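Local atomic coordinates of putative alpha-N-acetylgalactosaminidase (Bacillus halodurans C-125, PDB entry 3CC1), a protein that is probably a glycoside hydrolase with alpha-N-acetylgalactosaminidase activity, removing terminal alpha-linked N-acetylgalactosamine from glycoconjugates. Residues A[114-119]-A[193-198]; A[145-150]-A[187-192]; A[101-104]-A[109-112]; A[82-85]-A[90-93]. All coordinates share one frame; numbering follows the deposited sequence. Where two conformers were deposited one is given.

Contact 1: A[114-119]-A[193-198]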
loop_
_atom_site.group_PDB
_atom_site.type_symbol
_atom_site.label_atom_id
_atom_site.label_comp_id
_atom_site.label_asym_id
_atom_site.label_seq_id
_atom_site.Cartn_x
_atom_site.Cartn_y
_atom_site.Cartn_z
ATOM N N ILE A 114 -15.564 -5.580 -30.483
ATOM C CA ILE A 114 -15.294 -4.455 -31.327
ATOM C C ILE A 114 -14.496 -3.416 -30.524
ATOM O O ILE A 114 -14.529 -3.415 -29.297
ATOM C CB ILE A 114 -16.609 -3.873 -31.893
ATOM C CG1 ILE A 114 -17.413 -3.175 -30.799
ATOM C CG2 ILE A 114 -17.433 -4.995 -32.578
ATOM C CD1 ILE A 114 -18.687 -2.499 -31.283
HETATM N N MSE A 115 -13.792 -2.531 -31.245
HETATM C CA MSE A 115 -13.149 -1.360 -30.694
HETATM C C MSE A 115 -14.098 -0.170 -30.775
HETATM O O MSE A 115 -14.859 0.008 -31.746
HETATM C CB MSE A 115 -11.894 -1.022 -31.500
HETATM C CG MSE A 115 -10.870 -2.132 -31.510
HETATM SE SE MSE A 115 -9.932 -2.315 -29.815
HETATM C CE MSE A 115 -9.231 -0.494 -29.640
ATOM N N ARG A 116 -14.114 0.594 -29.708
ATOM C CA ARG A 116 -14.832 1.843 -29.679
ATOM C C ARG A 116 -14.426 2.712 -30.853
ATOM O O ARG A 116 -13.238 2.824 -31.167
ATOM C CB ARG A 116 -14.465 2.591 -28.406
ATOM C CG ARG A 116 -15.081 3.968 -28.270
ATOM C CD ARG A 116 -14.474 4.737 -27.085
ATOM N NE ARG A 116 -13.054 5.011 -27.247
ATOM C CZ ARG A 116 -12.554 6.156 -27.721
ATOM N NH1 ARG A 116 -13.349 7.124 -28.110
ATOM N NH2 ARG A 116 -11.258 6.322 -27.836
ATOM N N GLY A 117 -15.423 3.377 -31.432
ATOM C CA GLY A 117 -15.199 4.434 -32.428
ATOM C C GLY A 117 -15.495 4.060 -33.866
ATOM O O GLY A 117 -16.340 3.203 -34.180
ATOM N N ILE A 118 -14.770 4.723 -34.746
ATOM C CA ILE A 118 -14.960 4.601 -36.165
ATOM C C ILE A 118 -13.566 4.453 -36.794
ATOM O O ILE A 118 -12.625 5.061 -36.343
ATOM C CB ILE A 118 -15.665 5.880 -36.724
ATOM C CG1 ILE A 118 -15.992 5.726 -38.209
ATOM C CG2 ILE A 118 -14.813 7.151 -36.474
ATOM C CD1 ILE A 118 -16.938 6.811 -38.760
ATOM N N PRO A 119 -13.423 3.623 -37.826
ATOM C CA PRO A 119 -12.059 3.369 -38.240
ATOM C C PRO A 119 -11.368 4.603 -38.777
ATOM O O PRO A 119 -11.971 5.416 -39.430
ATOM C CB PRO A 119 -12.237 2.334 -39.365
ATOM C CG PRO A 119 -13.505 1.623 -39.007
ATOM C CD PRO A 119 -14.390 2.710 -38.494
ATOM N N ASP A 193 -9.607 9.908 -19.411
ATOM C CA ASP A 193 -10.203 9.955 -20.761
ATOM C C ASP A 193 -11.419 9.009 -20.878
ATOM O O ASP A 193 -11.363 7.987 -21.574
ATOM C CB ASP A 193 -9.148 9.637 -21.843
ATOM C CG ASP A 193 -8.461 8.268 -21.634
ATOM O OD1 ASP A 193 -8.230 7.884 -20.459
ATOM O OD2 ASP A 193 -8.143 7.599 -22.660
ATOM N N THR A 194 -12.499 9.345 -20.165
ATOM C CA THR A 194 -13.717 8.504 -20.159
ATOM C C THR A 194 -14.615 8.790 -21.375
ATOM O O THR A 194 -14.450 9.803 -22.080
ATOM C CB THR A 194 -14.596 8.711 -18.917
ATOM O OG1 THR A 194 -14.905 10.110 -18.791
ATOM C CG2 THR A 194 -13.907 8.200 -17.647
ATOM N N HIS A 195 -15.587 7.900 -21.579
ATOM C CA HIS A 195 -16.359 7.893 -22.814
ATOM C C HIS A 195 -17.851 7.688 -22.555
ATOM O O HIS A 195 -18.510 6.897 -23.234
ATOM C CB HIS A 195 -15.850 6.782 -23.733
ATOM C CG HIS A 195 -14.370 6.783 -23.948
ATOM N ND1 HIS A 195 -13.712 7.778 -24.642
ATOM C CD2 HIS A 195 -13.423 5.881 -23.594
ATOM C CE1 HIS A 195 -12.417 7.499 -24.683
ATOM N NE2 HIS A 195 -12.221 6.341 -24.075
ATOM N N LEU A 196 -18.387 8.412 -21.579
ATOM C CA LEU A 196 -19.760 8.155 -21.090
ATOM C C LEU A 196 -20.838 8.434 -22.128
ATOM O O LEU A 196 -21.799 7.676 -22.253
ATOM C CB LEU A 196 -20.051 8.940 -19.797
ATOM C CG LEU A 196 -19.053 8.667 -18.634
ATOM C CD1 LEU A 196 -19.444 9.420 -17.355
ATOM C CD2 LEU A 196 -18.897 7.157 -18.378
ATOM N N GLU A 197 -20.690 9.525 -22.866
ATOM C CA GLU A 197 -21.689 9.872 -23.892
ATOM C C GLU A 197 -21.628 8.937 -25.105
ATOM O O GLU A 197 -22.646 8.645 -25.712
ATOM C CB GLU A 197 -21.550 11.328 -24.331
ATOM C CG GLU A 197 -21.948 12.326 -23.248
ATOM C CD GLU A 197 -23.396 12.101 -22.750
ATOM O OE1 GLU A 197 -24.295 11.788 -23.572
ATOM O OE2 GLU A 197 -23.637 12.223 -21.526
ATOM N N GLU A 198 -20.429 8.464 -25.431
ATOM C CA GLU A 198 -20.244 7.516 -26.516
ATOM C C GLU A 198 -20.869 6.174 -26.110
ATOM O O GLU A 198 -21.527 5.517 -26.920
ATOM C CB GLU A 198 -18.758 7.365 -26.872
ATOM C CG GLU A 198 -18.531 6.765 -28.226
ATOM C CD GLU A 198 -17.089 6.876 -28.780
ATOM O OE1 GLU A 198 -16.164 7.340 -28.080
ATOM O OE2 GLU A 198 -16.903 6.462 -29.951
#
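R116 lays its guanidinium flat on the ring of H195, centres 3.7 Å apart and planes only 10° from parallel, while its edge is taken by E198. R116 NH1 donates to E198 OE1 at 2.8 Å. This salt bridge is nearly straight (163°) and uses the oxygen's syn lone pair; OE1 lies in the guanidinium plane, although the carboxylate itself stands almost perpendicular to that plane. With CG anti to the backbone N (chi1 177°) and a bend at chi3, the arginine reaches across and brings its CD over the histidine face as well, 3.8 Å from the ring centroid in a CH-pi contact. The opposite face of H195 carries the carbonyl O of D193.

Farther out, D185 forms a salt bridge with R116 NH2, S144 OG bonds to NH1, and Y166 OH and V155 N hold E198 OE2. The contact thus ties the loop following barrel strand 109-115 to the start of helix 196-208, where H195 is the N-cap residue. A leucine replacing R116 would probably leave the buried carboxylate of E198 and that of D185 without their cationic mate and uncover one face of H195. Charge pairing and stacking together fix the guanidinium in both position and rotation.

Contact 2: A[145-150]-A[187-192]. With SO4 (sulfate ion), chain E; SO4 (sulfate ion), chain C.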
loop_
_atom_site.group_PDB
_atom_site.type_symbol
_atom_site.label_atom_id
_atom_site.label_comp_id
_atom_site.label_asym_id
_atom_site.label_seq_id
_atom_site.Cartn_x
_atom_site.Cartn_y
_atom_site.Cartn_z
ATOM N N ILE A 145 -8.062 8.979 -29.359
ATOM C CA ILE A 145 -7.449 7.788 -29.901
ATOM C C ILE A 145 -7.287 6.752 -28.798
ATOM O O ILE A 145 -7.469 7.049 -27.638
ATOM C CB ILE A 145 -6.088 8.092 -30.521
ATOM C CG1 ILE A 145 -5.180 8.617 -29.473
ATOM C CG2 ILE A 145 -6.176 9.144 -31.647
ATOM C CD1 ILE A 145 -3.877 8.091 -29.621
ATOM N N CYS A 146 -6.926 5.546 -29.182
ATOM C CA CYS A 146 -6.698 4.481 -28.244
ATOM C C CYS A 146 -5.198 4.310 -28.176
ATOM O O CYS A 146 -4.562 4.184 -29.216
ATOM C CB CYS A 146 -7.338 3.185 -28.712
ATOM S SG CYS A 146 -6.858 1.769 -27.687
ATOM N N PRO A 147 -4.610 4.369 -26.958
ATOM C CA PRO A 147 -3.160 4.352 -26.927
ATOM C C PRO A 147 -2.538 3.010 -27.229
ATOM O O PRO A 147 -1.369 2.979 -27.474
ATOM C CB PRO A 147 -2.829 4.764 -25.484
ATOM C CG PRO A 147 -4.009 4.536 -24.733
ATOM C CD PRO A 147 -5.160 4.715 -25.641
ATOM N N TRP A 148 -3.311 1.936 -27.284
ATOM C CA TRP A 148 -2.728 0.606 -27.469
ATOM C C TRP A 148 -3.084 -0.036 -28.817
ATOM O O TRP A 148 -2.704 -1.176 -29.111
ATOM C CB TRP A 148 -3.099 -0.312 -26.299
ATOM C CG TRP A 148 -4.500 -0.288 -25.825
ATOM C CD1 TRP A 148 -5.000 0.460 -24.802
ATOM C CD2 TRP A 148 -5.584 -1.103 -26.288
ATOM N NE1 TRP A 148 -6.319 0.197 -24.622
ATOM C CE2 TRP A 148 -6.717 -0.759 -25.516
ATOM C CE3 TRP A 148 -5.718 -2.056 -27.295
ATOM C CZ2 TRP A 148 -7.970 -1.351 -25.707
ATOM C CZ3 TRP A 148 -6.973 -2.665 -27.477
ATOM C CH2 TRP A 148 -8.073 -2.309 -26.681
ATOM N N ASN A 149 -3.780 0.744 -29.642
ATOM C CA ASN A 149 -4.268 0.275 -30.934
ATOM C C ASN A 149 -4.695 1.386 -31.886
ATOM O O ASN A 149 -5.580 2.183 -31.578
ATOM C CB ASN A 149 -5.438 -0.673 -30.686
ATOM C CG ASN A 149 -6.172 -1.031 -31.947
ATOM O OD1 ASN A 149 -6.981 -0.240 -32.457
ATOM N ND2 ASN A 149 -5.908 -2.239 -32.457
ATOM N N THR A 150 -4.084 1.394 -33.073
ATOM C CA THR A 150 -4.274 2.471 -34.054
ATOM C C THR A 150 -5.536 2.351 -34.968
ATOM O O THR A 150 -5.690 3.135 -35.894
ATOM C CB THR A 150 -3.042 2.593 -35.013
ATOM O OG1 THR A 150 -2.794 1.314 -35.615
ATOM C CG2 THR A 150 -1.790 3.013 -34.274
ATOM N N ALA A 187 -13.469 1.837 -21.498
ATOM C CA ALA A 187 -13.034 2.470 -20.265
ATOM C C ALA A 187 -12.004 3.601 -20.631
ATOM O O ALA A 187 -11.521 3.701 -21.778
ATOM C CB ALA A 187 -12.424 1.413 -19.260
ATOM N N ALA A 188 -11.691 4.461 -19.675
ATOM C CA ALA A 188 -10.624 5.460 -19.862
ATOM C C ALA A 188 -9.264 4.736 -19.886
ATOM O O ALA A 188 -8.904 4.051 -18.939
ATOM C CB ALA A 188 -10.666 6.506 -18.749
ATOM N N SER A 189 -8.525 4.876 -20.983
ATOM C CA SER A 189 -7.212 4.191 -21.128
ATOM C C SER A 189 -6.181 4.727 -20.133
ATOM O O SER A 189 -5.197 4.039 -19.780
ATOM C CB SER A 189 -6.672 4.345 -22.556
ATOM O OG SER A 189 -6.355 5.702 -22.873
ATOM N N ARG A 190 -6.414 5.980 -19.717
ATOM C CA ARG A 190 -5.475 6.742 -18.866
ATOM C C ARG A 190 -6.266 7.344 -17.705
ATOM O O ARG A 190 -5.926 8.415 -17.192
ATOM C CB ARG A 190 -4.775 7.867 -19.653
ATOM C CG ARG A 190 -3.872 7.387 -20.781
ATOM C CD ARG A 190 -2.883 6.394 -20.245
ATOM N NE ARG A 190 -1.921 5.910 -21.238
ATOM C CZ ARG A 190 -1.883 4.660 -21.690
ATOM N NH1 ARG A 190 -2.755 3.759 -21.259
ATOM N NH2 ARG A 190 -0.957 4.293 -22.557
ATOM N N LEU A 191 -7.369 6.668 -17.378
ATOM C CA LEU A 191 -8.217 6.957 -16.199
ATOM C C LEU A 191 -9.124 8.201 -16.398
ATOM O O LEU A 191 -10.311 8.145 -16.111
ATOM C CB LEU A 191 -7.360 7.036 -14.912
ATOM C CG LEU A 191 -6.710 5.713 -14.453
ATOM N N TYR A 192 -8.564 9.288 -16.938
ATOM C CA TYR A 192 -9.294 10.559 -17.086
ATOM C C TYR A 192 -10.104 10.600 -18.389
ATOM O O TYR A 192 -11.141 11.248 -18.465
ATOM C CB TYR A 192 -8.331 11.767 -17.044
ATOM C CG TYR A 192 -7.293 11.818 -18.173
ATOM C CD1 TYR A 192 -7.617 12.323 -19.447
ATOM C CD2 TYR A 192 -5.983 11.370 -17.957
ATOM C CE1 TYR A 192 -6.661 12.354 -20.483
ATOM C CE2 TYR A 192 -5.024 11.405 -18.973
ATOM C CZ TYR A 192 -5.368 11.898 -20.230
ATOM O OH TYR A 192 -4.397 11.917 -21.211
HETATM S S SO4 E . -1.037 0.353 -22.162
HETATM O O1 SO4 E . -0.949 -0.884 -21.350
HETATM O O2 SO4 E . -2.388 0.908 -21.978
HETATM O O3 SO4 E . -0.783 0.125 -23.603
HETATM O O4 SO4 E . -0.045 1.303 -21.677
HETATM S S SO4 C . -11.091 -1.328 -21.936
HETATM O O1 SO4 C . -10.389 -0.069 -21.681
HETATM O O2 SO4 C . -10.624 -1.991 -23.181
HETATM O O3 SO4 C . -12.492 -0.954 -22.157
HETATM O O4 SO4 C . -10.973 -2.247 -20.816
#
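P147 presses its ring against S189, and this is where the two loops pack tightly. P147 CG lies 3.4 Å from S189 CB, closer than ordinary van der Waals contact, and P147 CD is 3.2 Å from S189 OG. The serine hydroxyl finds its polar partner outside both segments, in D193 OD2. P147 follows C146 in a type I turn running to N149, and S189 sits in a second such turn, from A188 to L191; the two turns meet through P147 and S189 without a hydrogen bond between them.

The other side is looser and built on ions. R190, bent at chi2 (-54°), lays one face of its guanidinium against the proline, with P147 CG 3.6 Å above the guanidinium plane and toward its rim. Its NH1 donates to S189 O at 2.9 Å, from well above the carbonyl plane, and to O2 of a sulfate (chain E) at 3.0 Å in a nearly straight bond (168°); NH2 adds a weak bond to O4. A second sulfate (chain C) accepts from A187 N at 3.0 Å. The neighbouring subunit also approaches here, its R190 making a cation-pi contact with W148. A leucine in place of R190 would probably deprive the chain E sulfate of these donors and S189 O of its guanidinium partner. The cluster of donors would probably attract anions at this subunit interface, and sulfate, probably from the crystallisation liquor, occupies it here.

Contact 3: A[101-104]-A[109-112]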
loop_
_atom_site.group_PDB
_atom_site.type_symbol
_atom_site.label_atom_id
_atom_site.label_comp_id
_atom_site.label_asym_id
_atom_site.label_seq_id
_atom_site.Cartn_x
_atom_site.Cartn_y
_atom_site.Cartn_z
ATOM N N ASP A 101 -24.694 -18.782 -38.183
ATOM C CA ASP A 101 -25.673 -19.818 -38.519
ATOM C C ASP A 101 -25.151 -21.188 -38.103
ATOM O O ASP A 101 -25.880 -22.002 -37.566
ATOM C CB ASP A 101 -25.946 -19.872 -40.037
ATOM C CG ASP A 101 -26.981 -18.831 -40.536
ATOM O OD1 ASP A 101 -27.667 -18.158 -39.754
ATOM O OD2 ASP A 101 -27.116 -18.701 -41.773
ATOM N N ALA A 102 -23.889 -21.470 -38.412
ATOM C CA ALA A 102 -23.281 -22.745 -38.028
ATOM C C ALA A 102 -23.267 -22.912 -36.501
ATOM O O ALA A 102 -23.481 -24.004 -35.967
ATOM C CB ALA A 102 -21.878 -22.863 -38.559
ATOM N N ILE A 103 -22.981 -21.820 -35.808
ATOM C CA ILE A 103 -22.868 -21.824 -34.344
ATOM C C ILE A 103 -24.268 -22.038 -33.747
ATOM O O ILE A 103 -24.424 -22.836 -32.828
ATOM C CB ILE A 103 -22.181 -20.548 -33.804
ATOM C CG1 ILE A 103 -20.662 -20.552 -34.178
ATOM C CG2 ILE A 103 -22.342 -20.446 -32.282
ATOM C CD1 ILE A 103 -19.992 -19.233 -34.001
ATOM N N HIS A 104 -25.260 -21.334 -34.298
ATOM C CA HIS A 104 -26.648 -21.453 -33.859
ATOM C C HIS A 104 -27.175 -22.869 -34.092
ATOM O O HIS A 104 -27.916 -23.380 -33.284
ATOM C CB HIS A 104 -27.551 -20.457 -34.562
ATOM C CG HIS A 104 -27.264 -19.032 -34.211
ATOM N ND1 HIS A 104 -27.536 -17.992 -35.069
ATOM C CD2 HIS A 104 -26.725 -18.477 -33.097
ATOM C CE1 HIS A 104 -27.190 -16.851 -34.488
ATOM N NE2 HIS A 104 -26.690 -17.118 -33.294
ATOM N N LYS A 109 -24.271 -19.700 -29.126
ATOM C CA LYS A 109 -24.430 -18.267 -29.411
ATOM C C LYS A 109 -23.104 -17.676 -29.870
ATOM O O LYS A 109 -22.033 -18.170 -29.505
ATOM C CB LYS A 109 -24.948 -17.546 -28.172
ATOM C CG LYS A 109 -26.427 -17.863 -27.889
ATOM C CD LYS A 109 -26.889 -17.359 -26.538
ATOM C CE LYS A 109 -28.405 -17.697 -26.275
ATOM N NZ LYS A 109 -29.271 -17.276 -27.412
ATOM N N PHE A 110 -23.189 -16.634 -30.703
ATOM C CA PHE A 110 -22.034 -16.057 -31.388
ATOM C C PHE A 110 -21.775 -14.635 -30.916
ATOM O O PHE A 110 -22.683 -13.822 -30.819
ATOM C CB PHE A 110 -22.222 -16.046 -32.919
ATOM C CG PHE A 110 -21.048 -15.423 -33.674
ATOM C CD1 PHE A 110 -19.776 -15.961 -33.576
ATOM C CD2 PHE A 110 -21.208 -14.282 -34.410
ATOM C CE1 PHE A 110 -18.704 -15.391 -34.235
ATOM C CE2 PHE A 110 -20.142 -13.717 -35.106
ATOM C CZ PHE A 110 -18.898 -14.258 -35.011
ATOM N N GLY A 111 -20.527 -14.379 -30.553
ATOM C CA GLY A 111 -20.130 -13.087 -30.058
ATOM C C GLY A 111 -18.890 -12.537 -30.747
ATOM O O GLY A 111 -18.073 -13.285 -31.294
ATOM N N ILE A 112 -18.769 -11.210 -30.712
ATOM C CA ILE A 112 -17.586 -10.504 -31.216
ATOM C C ILE A 112 -17.158 -9.433 -30.258
ATOM O O ILE A 112 -17.951 -8.954 -29.441
ATOM C CB ILE A 112 -17.810 -9.865 -32.658
ATOM C CG1 ILE A 112 -18.867 -8.765 -32.601
ATOM C CG2 ILE A 112 -18.202 -10.970 -33.692
ATOM C CD1 ILE A 112 -19.218 -8.118 -33.969
#
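I103 and F110 meet almost at a right angle where a helix packs on the strand that follows it, a joint of the beta-alpha-beta crossover in the TIM barrel: helix 97-105 links the parallel strands 49-52 and 109-115. The isoleucine points at the strand and divides its work between two branches. With CG1 anti to the carbonyl carbon (chi1 -70°), the longer branch carries CD1 to the phenylalanine, 3.3 Å from F110 CD1. The other branch, CG2, rests 3.6 Å from the carbonyl O of K109.

F110 answers with its CG anti to the backbone N, which sends the ring back toward the helix; there it also meets L99 and S100, and stacks edge-to-face with F96. The K109 side chain leaves in the opposite sense, so its backbone does most of the touching. H104 turns the edge of its imidazole to that backbone, CD2 lying 4.3 Å from K109 CA. V31 of helix 28-41 and I50 of strand 49-52 help enclose I103. The polar counterpart of this apolar seam lies just beyond it in D179, whose OD2 accepts hydrogen bonds from both H104 NE2 and F110 N. These two nitrogens are themselves 4.4 Å apart, H104 NE2 from F110 N, and are joined through that one carboxylate oxygen.

Contact 4: A[82-85]-A[90-93]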
loop_
_atom_site.group_PDB
_atom_site.type_symbol
_atom_site.label_atom_id
_atom_site.label_comp_id
_atom_site.label_asym_id
_atom_site.label_seq_id
_atom_site.Cartn_x
_atom_site.Cartn_y
_atom_site.Cartn_z
ATOM N N PRO A 82 -15.303 -8.900 -41.766
ATOM C CA PRO A 82 -14.371 -10.019 -41.569
ATOM C C PRO A 82 -13.250 -10.171 -42.621
ATOM O O PRO A 82 -13.466 -10.073 -43.803
ATOM C CB PRO A 82 -15.308 -11.262 -41.533
ATOM C CG PRO A 82 -16.665 -10.718 -41.297
ATOM C CD PRO A 82 -16.701 -9.354 -41.897
ATOM N N ALA A 83 -12.040 -10.419 -42.144
ATOM C CA ALA A 83 -10.903 -10.735 -43.005
ATOM C C ALA A 83 -11.220 -12.039 -43.724
ATOM O O ALA A 83 -11.318 -13.091 -43.102
ATOM C CB ALA A 83 -9.597 -10.829 -42.182
ATOM N N THR A 84 -11.396 -11.963 -45.032
ATOM C CA THR A 84 -11.834 -13.113 -45.826
ATOM C C THR A 84 -10.791 -14.224 -45.999
ATOM O O THR A 84 -11.143 -15.325 -46.314
ATOM C CB THR A 84 -12.387 -12.690 -47.190
ATOM O OG1 THR A 84 -11.429 -11.848 -47.841
ATOM C CG2 THR A 84 -13.739 -11.947 -47.007
ATOM N N ASN A 85 -9.520 -13.962 -45.731
ATOM C CA ASN A 85 -8.514 -15.040 -45.691
ATOM C C ASN A 85 -8.758 -15.948 -44.485
ATOM O O ASN A 85 -8.661 -17.176 -44.559
ATOM C CB ASN A 85 -7.092 -14.459 -45.665
ATOM C CG ASN A 85 -6.844 -13.510 -44.483
ATOM O OD1 ASN A 85 -7.669 -12.684 -44.156
ATOM N ND2 ASN A 85 -5.686 -13.629 -43.862
ATOM N N ALA A 90 -17.214 -15.520 -45.222
ATOM C CA ALA A 90 -17.611 -14.104 -45.144
ATOM C C ALA A 90 -17.637 -13.441 -46.513
ATOM O O ALA A 90 -18.097 -12.326 -46.654
ATOM C CB ALA A 90 -16.667 -13.344 -44.244
ATOM N N LYS A 91 -17.100 -14.123 -47.512
ATOM C CA LYS A 91 -16.919 -13.515 -48.832
ATOM C C LYS A 91 -18.245 -13.203 -49.510
ATOM O O LYS A 91 -19.302 -13.736 -49.152
ATOM C CB LYS A 91 -16.113 -14.425 -49.746
ATOM C CG LYS A 91 -14.635 -14.473 -49.420
ATOM C CD LYS A 91 -13.996 -15.564 -50.232
ATOM C CE LYS A 91 -12.500 -15.642 -49.960
ATOM N NZ LYS A 91 -11.838 -16.561 -50.939
ATOM N N ASN A 92 -18.168 -12.302 -50.482
ATOM C CA ASN A 92 -19.319 -11.981 -51.324
ATOM C C ASN A 92 -20.528 -11.455 -50.531
ATOM O O ASN A 92 -21.691 -11.717 -50.864
ATOM C CB ASN A 92 -19.700 -13.212 -52.169
ATOM C CG ASN A 92 -18.570 -13.641 -53.114
ATOM O OD1 ASN A 92 -17.586 -14.270 -52.686
ATOM N ND2 ASN A 92 -18.717 -13.325 -54.399
ATOM N N GLY A 93 -20.233 -10.714 -49.465
ATOM C CA GLY A 93 -21.271 -9.997 -48.744
ATOM C C GLY A 93 -21.875 -10.738 -47.594
ATOM O O GLY A 93 -22.702 -10.208 -46.897
#
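P82 and A90 meet side by side in the long excursion that the TIM barrel makes between strand 49-52 and helix 97-105, where the chain returns on itself after only four intervening residues. No hydrogen bond links the two segments; van der Waals contact, mostly between carbons, joins them.

At the first position, P82 turns its ring toward the second segment and sets CB 3.7 Å from A90 CB, with P82 CG only slightly farther, at 3.9 Å from the same methyl. Both residues are buried, and the alanine methyl rests against the CB-CG side of the proline ring. A83, next in line, directs its methyl away from the contact; its backbone is instead hydrogen-bonded to W56, which ties this part of the loop back to the chain that leaves strand 49-52.

T84 swings toward the partner again and buries more surface in this contact than any other residue of the two segments. T84 CA and A90 CA, 5.9 Å apart, are the closest pair of CA atoms across the two segments. With chi1 at 52°, CG2 lies anti to the carbonyl carbon and faces K91, placing T84 CG2 3.6 Å from K91 CG. The lysine, extended beyond CG, crosses the threonine at about a right angle, so its aliphatic portion lies across the threonine, while A65 touches T84 from elsewhere in the loop. N85 then turns away and its side chain touches P59, S63 and A65, and its ND2 bonds to a diethylene glycol molecule probably left from crystallisation. Farther along the lysine, K91 CE passes 3.9 Å from T84 O.

Along the chain the order is contact 4, contact 3, then contact 1 with contact 2 nested in the loop it closes. Contacts 1 and 3 share strand 109-115 of the parallel barrel sheet, yet their centres are about 25 Å apart: contact 3 packs its beginning, contact 1 the loop beyond its end. Contacts 1 and 2, with centres about 9 Å apart, touch directly, as M115 meets W148 and N149 while D193 meets A188. Contact 4 stands about 16 Å, centre to centre, from contact 3 and touches none of the others. One strand thus connects a helix-packing joint with the loops at its far end, which in TIM-barrel enzymes is the active-site end.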